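Local coordinates for CELL division control protein 6 (Pyrobaculum aerophilum, PDB 1FNN) that binds ADP with magnesium as a AAA+ family ATPase and is probably involved in regulating the initiation of DNA replication, at residues L242-A254 with I262-L275. Sequence-based numbering, arbitrary orientation.
Sequences LAIDILYRSAYAA and IAPEDVRKSSKEVL. With ADP (adenosine-5'-diphosphate), chain D.
Two consecutive helices of the AAA+ lid domain, 240-256 and 264-274, form a helical hairpin; the axes of its parts 242-254 and 264-274 approach to 8.2 Å, their directions 127° apart. So close an approach calls for small side chains, and S250 and S270 supply them. S270 is a knob among I246, R249, S250 and A253, its OG 3.4 Å from R249 CB. S250 OG, turned back beside its own backbone N (chi1 -60°), donates to I246 O at 2.7 Å, which satisfies a buried hydroxyl within its own helix; S250 N reaches that oxygen from the opposite face. One helical turn beyond S270, V274 fills the next hole: V274 CG2 is pressed to 3.5 Å from L242 CD1, closer than usual van der Waals contact, while CG1 sits over one face of the R249 guanidinium. That flat group is steadied by a salt bridge from R249 NE to D245 OD1 (2.7 Å). At the hairpin's closed end I262 lays CD1 against A251 CA, and D266 OD2, 3.4 Å from A254 CB, accepts a hydrogen bond from the backbone N of A263, the N-cap residue (2.7 Å). D266 OD1 makes a salt bridge with R259 in the connecting turn, so an alanine here would probably leave that arginine without its mate and the A263 amide without this acceptor. The pair is part of the helical lid of AAA+ ATPases, and its first helix puts I244 against the ADP ribose.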
ATOM      1  N   LEU A 242       3.008   0.916  -3.368  1.00 37.67           N
ATOM      2  CA  LEU A 242       3.204   0.686  -4.812  1.00 33.94           C
ATOM      3  C   LEU A 242       2.905   1.937  -5.587  1.00 34.39           C
ATOM      4  O   LEU A 242       3.662   2.239  -6.507  1.00 37.86           O
ATOM      5  CB  LEU A 242       2.221  -0.441  -5.224  1.00 34.42           C
ATOM      6  CG  LEU A 242       2.211  -0.824  -6.700  1.00 44.79           C
ATOM      7  CD1 LEU A 242       3.579  -1.334  -7.111  1.00 41.17           C
ATOM      8  CD2 LEU A 242       1.087  -1.874  -6.926  1.00 41.40           C
ATOM      9  N   ALA A 243       1.803   2.641  -5.301  1.00 34.85           N
ATOM     10  CA  ALA A 243       1.468   3.835  -6.043  1.00 34.97           C
ATOM     11  C   ALA A 243       2.554   4.890  -5.899  1.00 36.47           C
ATOM     12  O   ALA A 243       2.974   5.504  -6.884  1.00 32.61           O
ATOM     13  CB  ALA A 243       0.102   4.394  -5.676  1.00 33.07           C
ATOM     14  N   ILE A 244       3.040   5.081  -4.660  1.00 33.73           N
ATOM     15  CA  ILE A 244       4.116   6.102  -4.482  1.00 32.23           C
ATOM     16  C   ILE A 244       5.399   5.672  -5.157  1.00 30.35           C
ATOM     17  O   ILE A 244       6.154   6.435  -5.757  1.00 33.06           O
ATOM     18  CB  ILE A 244       4.317   6.339  -2.947  1.00 32.11           C
ATOM     19  CG1 ILE A 244       3.040   6.947  -2.355  1.00 32.80           C
ATOM     20  CG2 ILE A 244       5.554   7.233  -2.755  1.00 30.11           C
ATOM     21  CD1 ILE A 244       2.891   6.844  -0.827  1.00 33.84           C
ATOM     22  N   ASP A 245       5.731   4.387  -5.128  1.00 30.17           N
ATOM     23  CA  ASP A 245       6.914   3.857  -5.781  1.00 33.25           C
ATOM     24  C   ASP A 245       6.812   4.106  -7.300  1.00 35.06           C
ATOM     25  O   ASP A 245       7.762   4.587  -7.911  1.00 32.26           O
ATOM     26  CB  ASP A 245       6.973   2.371  -5.439  1.00 38.60           C
ATOM     27  CG  ASP A 245       8.116   1.530  -5.922  1.00 44.24           C
ATOM     28  OD1 ASP A 245       9.142   2.016  -6.395  1.00 46.26           O
ATOM     29  OD2 ASP A 245       8.076   0.286  -5.865  1.00 51.30           O
ATOM     30  N   ILE A 246       5.600   3.923  -7.876  1.00 33.10           N
ATOM     31  CA  ILE A 246       5.471   4.180  -9.314  1.00 33.57           C
ATOM     32  C   ILE A 246       5.621   5.648  -9.624  1.00 31.89           C
ATOM     33  O   ILE A 246       6.240   5.986 -10.644  1.00 33.15           O
ATOM     34  CB  ILE A 246       4.110   3.612  -9.854  1.00 31.93           C
ATOM     35  CG1 ILE A 246       4.213   2.074  -9.867  1.00 32.31           C
ATOM     36  CG2 ILE A 246       3.845   4.227 -11.226  1.00 32.30           C
ATOM     37  CD1 ILE A 246       2.803   1.422  -9.994  1.00 37.94           C
ATOM     38  N   LEU A 247       5.018   6.553  -8.842  1.00 34.11           N
ATOM     39  CA  LEU A 247       5.175   7.979  -9.065  1.00 37.95           C
ATOM     40  C   LEU A 247       6.653   8.407  -9.062  1.00 37.80           C
ATOM     41  O   LEU A 247       7.158   9.091  -9.974  1.00 31.85           O
ATOM     42  CB  LEU A 247       4.406   8.800  -8.020  1.00 38.05           C
ATOM     43  CG  LEU A 247       4.542  10.316  -8.022  1.00 42.78           C
ATOM     44  CD1 LEU A 247       4.205  10.931  -9.400  1.00 41.32           C
ATOM     45  CD2 LEU A 247       3.619  10.989  -7.005  1.00 33.98           C
ATOM     46  N   TYR A 248       7.368   7.911  -8.055  1.00 35.88           N
ATOM     47  CA  TYR A 248       8.786   8.316  -7.909  1.00 36.18           C
ATOM     48  C   TYR A 248       9.643   7.770  -9.045  1.00 36.33           C
ATOM     49  O   TYR A 248      10.461   8.455  -9.671  1.00 33.79           O
ATOM     50  CB  TYR A 248       9.291   7.766  -6.565  1.00 38.04           C
ATOM     51  CG  TYR A 248      10.743   8.083  -6.253  1.00 37.60           C
ATOM     52  CD1 TYR A 248      11.192   9.397  -6.282  1.00 37.42           C
ATOM     53  CD2 TYR A 248      11.642   7.076  -5.933  1.00 37.21           C
ATOM     54  CE1 TYR A 248      12.512   9.718  -6.002  1.00 36.75           C
ATOM     55  CE2 TYR A 248      12.969   7.386  -5.649  1.00 39.64           C
ATOM     56  CZ  TYR A 248      13.383   8.703  -5.688  1.00 39.66           C
ATOM     57  OH  TYR A 248      14.711   9.006  -5.404  1.00 41.55           O
ATOM     58  N   ARG A 249       9.504   6.484  -9.381  1.00 36.94           N
ATOM     59  CA  ARG A 249      10.153   5.897 -10.540  1.00 35.35           C
ATOM     60  C   ARG A 249       9.810   6.612 -11.854  1.00 35.09           C
ATOM     61  O   ARG A 249      10.731   6.813 -12.663  1.00 39.45           O
ATOM     62  CB  ARG A 249       9.761   4.416 -10.761  1.00 37.23           C
ATOM     63  CG  ARG A 249      10.537   3.498  -9.822  1.00 38.12           C
ATOM     64  CD  ARG A 249       9.849   2.166  -9.669  1.00 38.80           C
ATOM     65  NE  ARG A 249      10.363   1.215  -8.709  1.00 37.63           N
ATOM     66  CZ  ARG A 249      11.393   0.418  -8.876  1.00 36.66           C
ATOM     67  NH1 ARG A 249      11.740  -0.398  -7.906  1.00 38.03           N
ATOM     68  NH2 ARG A 249      12.084   0.428 -10.015  1.00 42.11           N
ATOM     69  N   SER A 250       8.621   7.162 -11.979  1.00 34.76           N
ATOM     70  CA  SER A 250       8.209   7.829 -13.206  1.00 39.85           C
ATOM     71  C   SER A 250       8.860   9.204 -13.243  1.00 39.63           C
ATOM     72  O   SER A 250       9.180   9.691 -14.323  1.00 37.28           O
ATOM     73  CB  SER A 250       6.686   7.967 -13.326  1.00 38.70           C
ATOM     74  OG  SER A 250       6.087   6.647 -13.300  1.00 40.92           O
ATOM     75  N   ALA A 251       8.821   9.919 -12.117  1.00 35.99           N
ATOM     76  CA  ALA A 251       9.492  11.242 -12.073  1.00 38.75           C
ATOM     77  C   ALA A 251      10.958  11.092 -12.436  1.00 36.81           C
ATOM     78  O   ALA A 251      11.477  11.905 -13.220  1.00 38.98           O
ATOM     79  CB  ALA A 251       9.368  11.887 -10.688  1.00 34.83           C
ATOM     80  N   TYR A 252      11.609  10.066 -11.918  1.00 35.23           N
ATOM     81  CA  TYR A 252      13.022   9.886 -12.182  1.00 40.34           C
ATOM     82  C   TYR A 252      13.257   9.473 -13.631  1.00 44.32           C
ATOM     83  O   TYR A 252      14.207   9.965 -14.249  1.00 41.25           O
ATOM     84  CB  TYR A 252      13.700   8.881 -11.239  1.00 41.54           C
ATOM     85  CG  TYR A 252      15.155   8.657 -11.533  1.00 45.19           C
ATOM     86  CD1 TYR A 252      16.099   9.627 -11.156  1.00 47.72           C
ATOM     87  CD2 TYR A 252      15.601   7.512 -12.179  1.00 45.91           C
ATOM     88  CE1 TYR A 252      17.455   9.451 -11.418  1.00 46.21           C
ATOM     89  CE2 TYR A 252      16.940   7.317 -12.450  1.00 49.03           C
ATOM     90  CZ  TYR A 252      17.854   8.298 -12.060  1.00 51.45           C
ATOM     91  OH  TYR A 252      19.184   8.089 -12.334  1.00 49.57           O
ATOM     92  N   ALA A 253      12.465   8.506 -14.127  1.00 42.14           N
ATOM     93  CA  ALA A 253      12.564   8.181 -15.561  1.00 40.55           C
ATOM     94  C   ALA A 253      12.425   9.446 -16.368  1.00 38.00           C
ATOM     95  O   ALA A 253      13.258   9.731 -17.242  1.00 44.36           O
ATOM     96  CB  ALA A 253      11.486   7.121 -15.906  1.00 32.12           C
ATOM     97  N   ALA A 254      11.408  10.297 -16.177  1.00 40.11           N
ATOM     98  CA  ALA A 254      11.295  11.505 -16.975  1.00 41.73           C
ATOM     99  C   ALA A 254      12.549  12.379 -16.886  1.00 50.35           C
ATOM    100  O   ALA A 254      13.179  12.816 -17.867  1.00 46.46           O
ATOM    101  CB  ALA A 254      10.040  12.250 -16.542  1.00 39.95           C
ATOM    102  N   ILE A 262       6.397  14.642 -16.412  1.00 38.30           N
ATOM    103  CA  ILE A 262       6.336  13.167 -16.454  1.00 38.46           C
ATOM    104  C   ILE A 262       5.449  12.782 -17.685  1.00 33.44           C
ATOM    105  O   ILE A 262       4.424  13.463 -17.822  1.00 36.17           O
ATOM    106  CB  ILE A 262       5.736  12.625 -15.160  1.00 37.54           C
ATOM    107  CG1 ILE A 262       6.738  13.006 -14.007  1.00 35.94           C
ATOM    108  CG2 ILE A 262       5.650  11.106 -15.166  1.00 35.63           C
ATOM    109  CD1 ILE A 262       6.108  12.666 -12.659  1.00 34.10           C
ATOM    110  N   ALA A 263       5.878  11.847 -18.474  1.00 39.26           N
ATOM    111  CA  ALA A 263       4.925  11.489 -19.609  1.00 40.95           C
ATOM    112  C   ALA A 263       4.288  10.150 -19.345  1.00 37.67           C
ATOM    113  O   ALA A 263       4.822   9.284 -18.621  1.00 36.38           O
ATOM    114  CB  ALA A 263       5.805  11.471 -20.868  1.00 40.69           C
ATOM    115  N   PRO A 264       3.252   9.758 -20.126  1.00 39.84           N
ATOM    116  CA  PRO A 264       2.612   8.458 -19.959  1.00 35.94           C
ATOM    117  C   PRO A 264       3.577   7.324 -20.108  1.00 34.24           C
ATOM    118  O   PRO A 264       3.569   6.355 -19.333  1.00 36.42           O
ATOM    119  CB  PRO A 264       1.530   8.437 -21.075  1.00 37.02           C
ATOM    120  CG  PRO A 264       1.195   9.886 -21.224  1.00 40.98           C
ATOM    121  CD  PRO A 264       2.494  10.677 -21.019  1.00 38.49           C
ATOM    122  N   GLU A 265       4.571   7.354 -21.019  1.00 32.15           N
ATOM    123  CA  GLU A 265       5.490   6.233 -21.156  1.00 34.34           C
ATOM    124  C   GLU A 265       6.373   6.028 -19.915  1.00 37.55           C
ATOM    125  O   GLU A 265       6.768   4.901 -19.617  1.00 32.25           O
ATOM    126  CB  GLU A 265       6.438   6.359 -22.367  1.00 39.37           C
ATOM    127  CG  GLU A 265       7.262   7.638 -22.284  1.00 56.77           C
ATOM    128  CD  GLU A 265       8.040   8.082 -23.502  1.00 68.31           C
ATOM    129  OE1 GLU A 265       7.564   9.081 -24.102  1.00 74.73           O
ATOM    130  OE2 GLU A 265       9.085   7.503 -23.890  1.00 69.71           O
ATOM    131  N   ASP A 266       6.678   7.134 -19.202  1.00 40.01           N
ATOM    132  CA  ASP A 266       7.464   6.929 -17.947  1.00 37.11           C
ATOM    133  C   ASP A 266       6.671   6.085 -16.974  1.00 32.95           C
ATOM    134  O   ASP A 266       7.175   5.155 -16.327  1.00 37.98           O
ATOM    135  CB  ASP A 266       7.743   8.354 -17.383  1.00 31.60           C
ATOM    136  CG  ASP A 266       8.539   9.218 -18.370  1.00 26.70           C
ATOM    137  OD1 ASP A 266       9.541   8.626 -18.858  1.00 37.33           O
ATOM    138  OD2 ASP A 266       8.066  10.337 -18.514  1.00 40.32           O
ATOM    139  N   VAL A 267       5.357   6.356 -16.807  1.00 32.74           N
ATOM    140  CA  VAL A 267       4.521   5.547 -15.932  1.00 35.64           C
ATOM    141  C   VAL A 267       4.448   4.079 -16.374  1.00 39.60           C
ATOM    142  O   VAL A 267       4.557   3.140 -15.559  1.00 37.80           O
ATOM    143  CB  VAL A 267       3.116   6.163 -15.840  1.00 39.42           C
ATOM    144  CG1 VAL A 267       2.070   5.332 -15.103  1.00 31.97           C
ATOM    145  CG2 VAL A 267       3.147   7.569 -15.210  1.00 41.20           C
ATOM    146  N   ARG A 268       4.211   3.833 -17.685  1.00 37.03           N
ATOM    147  CA  ARG A 268       4.088   2.464 -18.184  1.00 35.73           C
ATOM    148  C   ARG A 268       5.326   1.645 -17.901  1.00 32.67           C
ATOM    149  O   ARG A 268       5.319   0.499 -17.432  1.00 36.74           O
ATOM    150  CB  ARG A 268       3.814   2.491 -19.740  1.00 38.21           C
ATOM    151  CG  ARG A 268       2.446   3.113 -20.055  1.00 35.30           C
ATOM    152  CD  ARG A 268       2.047   3.046 -21.578  1.00 34.73           C
ATOM    153  NE  ARG A 268       0.918   3.986 -21.766  1.00 33.11           N
ATOM    154  CZ  ARG A 268       1.019   5.053 -22.530  1.00 29.90           C
ATOM    155  NH1 ARG A 268       2.170   5.314 -23.166  1.00 38.82           N
ATOM    156  NH2 ARG A 268      -0.018   5.865 -22.665  1.00 31.56           N
ATOM    157  N   LYS A 269       6.500   2.232 -18.187  1.00 34.10           N
ATOM    158  CA  LYS A 269       7.766   1.547 -17.930  1.00 36.68           C
ATOM    159  C   LYS A 269       7.948   1.358 -16.416  1.00 37.89           C
ATOM    160  O   LYS A 269       8.349   0.260 -16.045  1.00 37.18           O
ATOM    161  CB  LYS A 269       8.974   2.288 -18.513  1.00 49.03           C
ATOM    162  CG  LYS A 269       8.624   2.986 -19.819  1.00 64.92           C
ATOM    163  CD  LYS A 269       9.636   2.717 -20.938  1.00 74.24           C
ATOM    164  CE  LYS A 269       8.921   2.480 -22.259  1.00 66.82           C
ATOM    165  NZ  LYS A 269       9.662   2.947 -23.456  1.00 76.82           N
ATOM    166  N   SER A 270       7.608   2.370 -15.613  1.00 38.59           N
ATOM    167  CA  SER A 270       7.797   2.196 -14.143  1.00 37.07           C
ATOM    168  C   SER A 270       6.870   1.128 -13.592  1.00 40.89           C
ATOM    169  O   SER A 270       7.267   0.206 -12.868  1.00 36.85           O
ATOM    170  CB  SER A 270       7.591   3.571 -13.466  1.00 36.36           C
ATOM    171  OG  SER A 270       8.659   4.461 -13.930  1.00 33.50           O
ATOM    172  N   SER A 271       5.585   1.171 -14.023  1.00 39.04           N
ATOM    173  CA  SER A 271       4.631   0.154 -13.660  1.00 40.44           C
ATOM    174  C   SER A 271       5.126  -1.225 -13.997  1.00 38.28           C
ATOM    175  O   SER A 271       5.043  -2.177 -13.188  1.00 38.49           O
ATOM    176  CB  SER A 271       3.249   0.405 -14.326  1.00 42.05           C
ATOM    177  OG  SER A 271       2.463  -0.756 -14.001  1.00 50.78           O
ATOM    178  N   LYS A 272       5.751  -1.403 -15.170  1.00 43.69           N
ATOM    179  CA  LYS A 272       6.217  -2.757 -15.527  1.00 46.95           C
ATOM    180  C   LYS A 272       7.369  -3.246 -14.698  1.00 46.97           C
ATOM    181  O   LYS A 272       7.554  -4.454 -14.500  1.00 44.80           O
ATOM    182  CB  LYS A 272       6.493  -2.821 -17.036  1.00 58.71           C
ATOM    183  CG  LYS A 272       6.025  -4.134 -17.650  1.00 63.14           C
ATOM    184  CD  LYS A 272       6.471  -4.232 -19.102  1.00 77.20           C
ATOM    185  CE  LYS A 272       6.428  -5.677 -19.585  1.00 77.92           C
ATOM    186  NZ  LYS A 272       6.821  -5.749 -21.029  1.00 82.88           N
ATOM    187  N   GLU A 273       8.192  -2.350 -14.100  1.00 48.20           N
ATOM    188  CA  GLU A 273       9.249  -2.819 -13.218  1.00 45.74           C
ATOM    189  C   GLU A 273       8.716  -3.362 -11.913  1.00 45.54           C
ATOM    190  O   GLU A 273       9.392  -4.189 -11.286  1.00 51.97           O
ATOM    191  CB  GLU A 273      10.233  -1.665 -12.902  1.00 50.53           C
ATOM    192  CG  GLU A 273      11.035  -1.282 -14.133  1.00 57.20           C
ATOM    193  CD  GLU A 273      12.321  -2.062 -14.269  1.00 64.39           C
ATOM    194  OE1 GLU A 273      12.506  -3.127 -13.653  1.00 66.94           O
ATOM    195  OE2 GLU A 273      13.197  -1.594 -15.029  1.00 78.99           O
ATOM    196  N   VAL A 274       7.577  -2.877 -11.420  1.00 44.52           N
ATOM    197  CA  VAL A 274       7.048  -3.350 -10.156  1.00 45.37           C
ATOM    198  C   VAL A 274       5.772  -4.189 -10.256  1.00 53.55           C
ATOM    199  O   VAL A 274       5.260  -4.595  -9.202  1.00 51.87           O
ATOM    200  CB  VAL A 274       6.741  -2.175  -9.210  1.00 45.48           C
ATOM    201  CG1 VAL A 274       8.069  -1.454  -8.894  1.00 50.24           C
ATOM    202  CG2 VAL A 274       5.760  -1.194  -9.804  1.00 39.93           C
ATOM    203  N   LEU A 275       5.168  -4.262 -11.449  1.00 51.35           N
ATOM    204  CA  LEU A 275       3.902  -5.009 -11.539  1.00 55.38           C
ATOM    205  C   LEU A 275       3.953  -6.049 -12.655  1.00 55.96           C
ATOM    206  O   LEU A 275       4.634  -5.775 -13.652  1.00 55.47           O
ATOM    207  CB  LEU A 275       2.727  -4.095 -11.891  1.00 50.68           C
ATOM    208  CG  LEU A 275       2.226  -3.155 -10.811  1.00 47.29           C
ATOM    209  CD1 LEU A 275       1.137  -2.242 -11.307  1.00 48.36           C
ATOM    210  CD2 LEU A 275       1.732  -3.966  -9.609  1.00 55.58           C
TER
HETATM  211  PB  ADP D 398       1.338  -0.684   5.716  1.00 37.26           P
HETATM  212  O1B ADP D 398       2.008  -0.938   7.059  1.00 34.66           O
HETATM  213  O2B ADP D 398      -0.083  -0.705   5.771  1.00 39.89           O
HETATM  214  O3B ADP D 398       1.872  -1.779   4.914  1.00 37.48           O
HETATM  215  PA  ADP D 398       2.409   1.890   5.169  1.00 36.67           P
HETATM  216  O1A ADP D 398       2.069   2.517   6.459  1.00 37.96           O
HETATM  217  O2A ADP D 398       3.842   1.587   5.080  1.00 36.56           O
HETATM  218  O3A ADP D 398       1.557   0.635   4.939  1.00 37.58           O
HETATM  219  O5' ADP D 398       2.086   2.890   3.912  1.00 36.16           O
HETATM  220  C5' ADP D 398       2.690   2.535   2.680  1.00 34.33           C
HETATM  221  C4' ADP D 398       3.208   3.848   2.061  1.00 34.39           C
HETATM  222  O4' ADP D 398       2.101   4.689   1.830  1.00 34.50           O
HETATM  223  C3' ADP D 398       4.145   4.648   2.957  1.00 34.84           C
HETATM  224  O3' ADP D 398       5.047   5.360   2.126  1.00 35.06           O
HETATM  225  C2' ADP D 398       3.152   5.500   3.673  1.00 37.05           C
HETATM  226  O2' ADP D 398       3.736   6.690   4.203  1.00 35.23           O
HETATM  227  C1' ADP D 398       2.205   5.875   2.525  1.00 36.11           C
HETATM  228  N9  ADP D 398       0.928   6.101   3.078  1.00 33.44           N
HETATM  229  C8  ADP D 398       0.020   5.136   3.427  1.00 35.88           C
HETATM  230  N7  ADP D 398      -1.177   5.577   3.672  1.00 32.40           N
HETATM  231  C5  ADP D 398      -1.044   6.941   3.468  1.00 29.59           C
HETATM  232  C6  ADP D 398      -1.960   7.998   3.591  1.00 32.67           C
HETATM  233  N6  ADP D 398      -3.207   7.785   3.979  1.00 35.34           N
HETATM  234  N1  ADP D 398      -1.529   9.239   3.348  1.00 34.91           N
HETATM  235  C2  ADP D 398      -0.269   9.423   3.004  1.00 31.05           C
HETATM  236  N3  ADP D 398       0.701   8.523   2.851  1.00 35.76           N
HETATM  237  C4  ADP D 398       0.227   7.274   3.108  1.00 31.49           C